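Long-range contact in ZmpA Glycopeptidase (Clostridium perfringens, PDB 6XSX), which is a glycopeptidase, represented here by its catalytic M60 metalloprotease module, that probably cleaves glycosylated proteins: residues 82-87 against 107-112. Numbering follows the deposited sequence.
Sequences DSQHNG and TNELRP. With EDO (1,2-ethanediol), chain D.
With CG anti to the backbone N (chi1 -173°), the Arg-111 chain runs extended as far as CD, then bends at chi3 (-41°), which sets NE against the carboxylate of Asp-82 in a salt bridge. Arg-111 NE meets Asp-82 OD2 at 2.6 Å in a nearly straight bond. The oxygen lies in the guanidinium plane and is approached on its syn side, but NE sits 27° out of the carboxylate plane. A weak second bond joins Arg-111 NH2 to Asp-82 OD1 at 2.9 Å. Arg-111 NH1 is held separately by Asn-263, so the guanidinium links this contact to the loop after strand 259-262.

The backbones also pair, at a single beta bridge between Ser-83 and Leu-110. Arg-111 N gives a hydrogen bond to Asp-82 O (3.1 Å), and Gln-84 N gives one to Glu-109 O (2.8 Å). The bridge ties the loop between strands 75-80 and 88-91, at the edge of the large mixed sheet of the M60 peptidase module, to the loop leading into strand 117-123. Leu-110 CD2 packs on Ser-83 CB at 3.8 Å.

Ser-83 OG accepts from His-85 N, making an ST turn. A water accepts from the same OG and donates to Glu-109 OE1, so the hydroxyl is used within its turn and across the contact. Gln-84 CG lies over one face of the His-85 ring, while Glu-109 CD comes to the ring edge, 3.9 Å from His-85 CD2, its carboxylate nearly perpendicular to the ring.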
ATOM      1  N   ASP A  82     -14.881  15.330  -7.315  1.00 18.26           N
ATOM      2  CA  ASP A  82     -13.940  15.374  -8.429  1.00 19.17           C
ATOM      3  C   ASP A  82     -13.089  16.646  -8.434  1.00 19.47           C
ATOM      4  O   ASP A  82     -12.902  17.268  -9.485  1.00 19.06           O
ATOM      5  CB  ASP A  82     -14.659  15.217  -9.771  1.00 19.60           C
ATOM      6  CG  ASP A  82     -13.816  14.539 -10.839  1.00 20.52           C
ATOM      7  OD1 ASP A  82     -12.599  14.360 -10.612  1.00 20.31           O
ATOM      8  OD2 ASP A  82     -14.391  14.198 -11.891  1.00 19.46           O
ATOM      9  N   SER A  83     -12.547  16.998  -7.261  1.00 18.23           N
ATOM     10  CA  SER A  83     -11.555  18.051  -7.151  1.00 18.11           C
ATOM     11  C   SER A  83     -10.176  17.466  -7.448  1.00 19.29           C
ATOM     12  O   SER A  83      -9.987  16.254  -7.370  1.00 20.06           O
ATOM     13  CB  SER A  83     -11.610  18.661  -5.770  1.00 17.70           C
ATOM     14  OG  SER A  83     -10.521  19.540  -5.558  1.00 18.60           O
ATOM     15  N   GLN A  84      -9.206  18.329  -7.778  1.00 20.32           N
ATOM     16  CA  GLN A  84      -7.819  17.894  -7.847  1.00 22.60           C
ATOM     17  C   GLN A  84      -7.329  17.607  -6.428  1.00 21.88           C
ATOM     18  O   GLN A  84      -6.360  16.874  -6.241  1.00 19.94           O
ATOM     19  CB  GLN A  84      -6.936  18.932  -8.550  1.00 24.51           C
ATOM     20  CG  GLN A  84      -6.621  20.123  -7.659  1.00 28.77           C
ATOM     21  CD  GLN A  84      -5.871  21.227  -8.361  1.00 32.53           C
ATOM     22  OE1 GLN A  84      -6.426  22.290  -8.624  1.00 37.25           O
ATOM     23  NE2 GLN A  84      -4.604  20.987  -8.668  1.00 33.00           N
ATOM     24  N   HIS A  85      -8.025  18.194  -5.441  1.00 22.13           N
ATOM     25  CA  HIS A  85      -7.771  17.976  -4.025  1.00 21.87           C
ATOM     26  C   HIS A  85      -8.845  17.045  -3.457  1.00 21.01           C
ATOM     27  O   HIS A  85      -9.529  16.354  -4.210  1.00 20.58           O
ATOM     28  CB  HIS A  85      -7.699  19.323  -3.287  1.00 23.76           C
ATOM     29  CG  HIS A  85      -6.712  20.277  -3.880  1.00 27.58           C
ATOM     30  ND1 HIS A  85      -5.356  19.983  -3.984  1.00 27.68           N
ATOM     31  CD2 HIS A  85      -6.865  21.519  -4.392  1.00 28.61           C
ATOM     32  CE1 HIS A  85      -4.726  20.997  -4.544  1.00 27.71           C
ATOM     33  NE2 HIS A  85      -5.625  21.954  -4.800  1.00 28.55           N
ATOM     34  N   ASN A  86      -8.993  17.042  -2.129  1.00 19.21           N
ATOM     35  CA  ASN A  86      -9.936  16.157  -1.458  1.00 19.56           C
ATOM     36  C   ASN A  86     -11.367  16.696  -1.555  1.00 19.62           C
ATOM     37  O   ASN A  86     -12.322  15.915  -1.497  1.00 20.59           O
ATOM     38  CB  ASN A  86      -9.502  15.870  -0.018  1.00 19.58           C
ATOM     39  CG  ASN A  86      -8.134  15.224   0.075  1.00 19.83           C
ATOM     40  OD1 ASN A  86      -7.832  14.285  -0.662  1.00 20.38           O
ATOM     41  ND2 ASN A  86      -7.296  15.722   0.971  1.00 18.55           N
ATOM     42  N   GLY A  87     -11.508  18.025  -1.683  1.00 18.33           N
ATOM     43  CA  GLY A  87     -12.788  18.673  -1.939  1.00 19.00           C
ATOM     44  C   GLY A  87     -13.621  18.954  -0.682  1.00 20.23           C
ATOM     45  O   GLY A  87     -14.758  19.419  -0.791  1.00 19.83           O
ATOM     46  N   THR A 107     -13.915  27.033  -8.857  1.00 24.50           N
ATOM     47  CA  THR A 107     -14.131  26.357 -10.129  1.00 25.26           C
ATOM     48  C   THR A 107     -12.842  25.732 -10.660  1.00 24.35           C
ATOM     49  O   THR A 107     -12.863  24.648 -11.240  1.00 23.53           O
ATOM     50  CB  THR A 107     -14.641  27.344 -11.190  1.00 27.65           C
ATOM     51  OG1 THR A 107     -15.628  28.183 -10.589  1.00 28.01           O
ATOM     52  CG2 THR A 107     -15.206  26.657 -12.412  1.00 26.28           C
ATOM     53  N   ASN A 108     -11.716  26.424 -10.474  1.00 23.84           N
ATOM     54  CA  ASN A 108     -10.493  26.012 -11.143  1.00 26.30           C
ATOM     55  C   ASN A 108      -9.899  24.748 -10.510  1.00 24.33           C
ATOM     56  O   ASN A 108      -8.962  24.186 -11.062  1.00 23.46           O
ATOM     57  CB  ASN A 108      -9.507  27.175 -11.288  1.00 29.98           C
ATOM     58  CG  ASN A 108      -8.973  27.662  -9.955  1.00 33.08           C
ATOM     59  OD1 ASN A 108      -9.658  27.596  -8.939  1.00 36.28           O
ATOM     60  ND2 ASN A 108      -7.753  28.162  -9.954  1.00 35.71           N
ATOM     61  N   GLU A 109     -10.455  24.297  -9.375  1.00 22.49           N
ATOM     62  CA  GLU A 109      -9.971  23.116  -8.670  1.00 23.29           C
ATOM     63  C   GLU A 109     -10.653  21.838  -9.158  1.00 22.93           C
ATOM     64  O   GLU A 109     -10.235  20.748  -8.779  1.00 23.27           O
ATOM     65  CB  GLU A 109     -10.197  23.256  -7.160  1.00 24.43           C
ATOM     66  CG  GLU A 109      -9.114  24.086  -6.496  1.00 25.26           C
ATOM     67  CD  GLU A 109      -9.339  24.501  -5.057  1.00 27.33           C
ATOM     68  OE1 GLU A 109     -10.144  23.839  -4.341  1.00 27.72           O
ATOM     69  OE2 GLU A 109      -8.682  25.476  -4.644  1.00 28.76           O
ATOM     70  N   LEU A 110     -11.707  21.970  -9.975  1.00 22.31           N
ATOM     71  CA  LEU A 110     -12.581  20.843 -10.268  1.00 21.87           C
ATOM     72  C   LEU A 110     -12.371  20.375 -11.704  1.00 22.17           C
ATOM     73  O   LEU A 110     -12.071  21.186 -12.578  1.00 22.38           O
ATOM     74  CB  LEU A 110     -14.036  21.277 -10.076  1.00 21.12           C
ATOM     75  CG  LEU A 110     -14.402  21.898  -8.724  1.00 21.78           C
ATOM     76  CD1 LEU A 110     -15.910  22.063  -8.629  1.00 20.57           C
ATOM     77  CD2 LEU A 110     -13.874  21.067  -7.562  1.00 20.88           C
ATOM     78  N   ARG A 111     -12.580  19.074 -11.951  1.00 20.72           N
ATOM     79  CA  ARG A 111     -12.525  18.598 -13.324  1.00 20.42           C
ATOM     80  C   ARG A 111     -13.512  19.425 -14.140  1.00 20.13           C
ATOM     81  O   ARG A 111     -14.626  19.670 -13.688  1.00 21.21           O
ATOM     82  CB  ARG A 111     -12.863  17.109 -13.449  1.00 19.30           C
ATOM     83  CG  ARG A 111     -12.646  16.547 -14.848  1.00 19.08           C
ATOM     84  CD  ARG A 111     -13.034  15.084 -14.997  1.00 19.16           C
ATOM     85  NE  ARG A 111     -12.622  14.269 -13.852  1.00 19.24           N
ATOM     86  CZ  ARG A 111     -11.438  13.669 -13.723  1.00 19.44           C
ATOM     87  NH1 ARG A 111     -10.522  13.794 -14.672  1.00 18.99           N
ATOM     88  NH2 ARG A 111     -11.172  12.948 -12.646  1.00 19.02           N
ATOM     89  N   PRO A 112     -13.122  19.920 -15.332  1.00 19.37           N
ATOM     90  CA  PRO A 112     -14.034  20.710 -16.155  1.00 19.39           C
ATOM     91  C   PRO A 112     -15.381  20.004 -16.314  1.00 19.87           C
ATOM     92  O   PRO A 112     -15.433  18.804 -16.598  1.00 21.07           O
ATOM     93  CB  PRO A 112     -13.236  20.841 -17.465  1.00 18.34           C
ATOM     94  CG  PRO A 112     -11.794  20.875 -16.991  1.00 18.08           C
ATOM     95  CD  PRO A 112     -11.770  19.808 -15.919  1.00 18.75           C
TER
HETATM   96  C1  EDO D1303      -7.829  15.797   4.759  1.00 31.13           C
HETATM   97  O1  EDO D1303      -7.211  16.877   5.418  1.00 33.00           O
HETATM   98  C2  EDO D1303      -9.004  16.313   4.042  1.00 31.41           C
HETATM   99  O2  EDO D1303      -8.675  17.439   3.245  1.00 32.60           O
HETATM  100  O   HOH W   1     -11.138  21.379  -3.852  1.00 22.51           O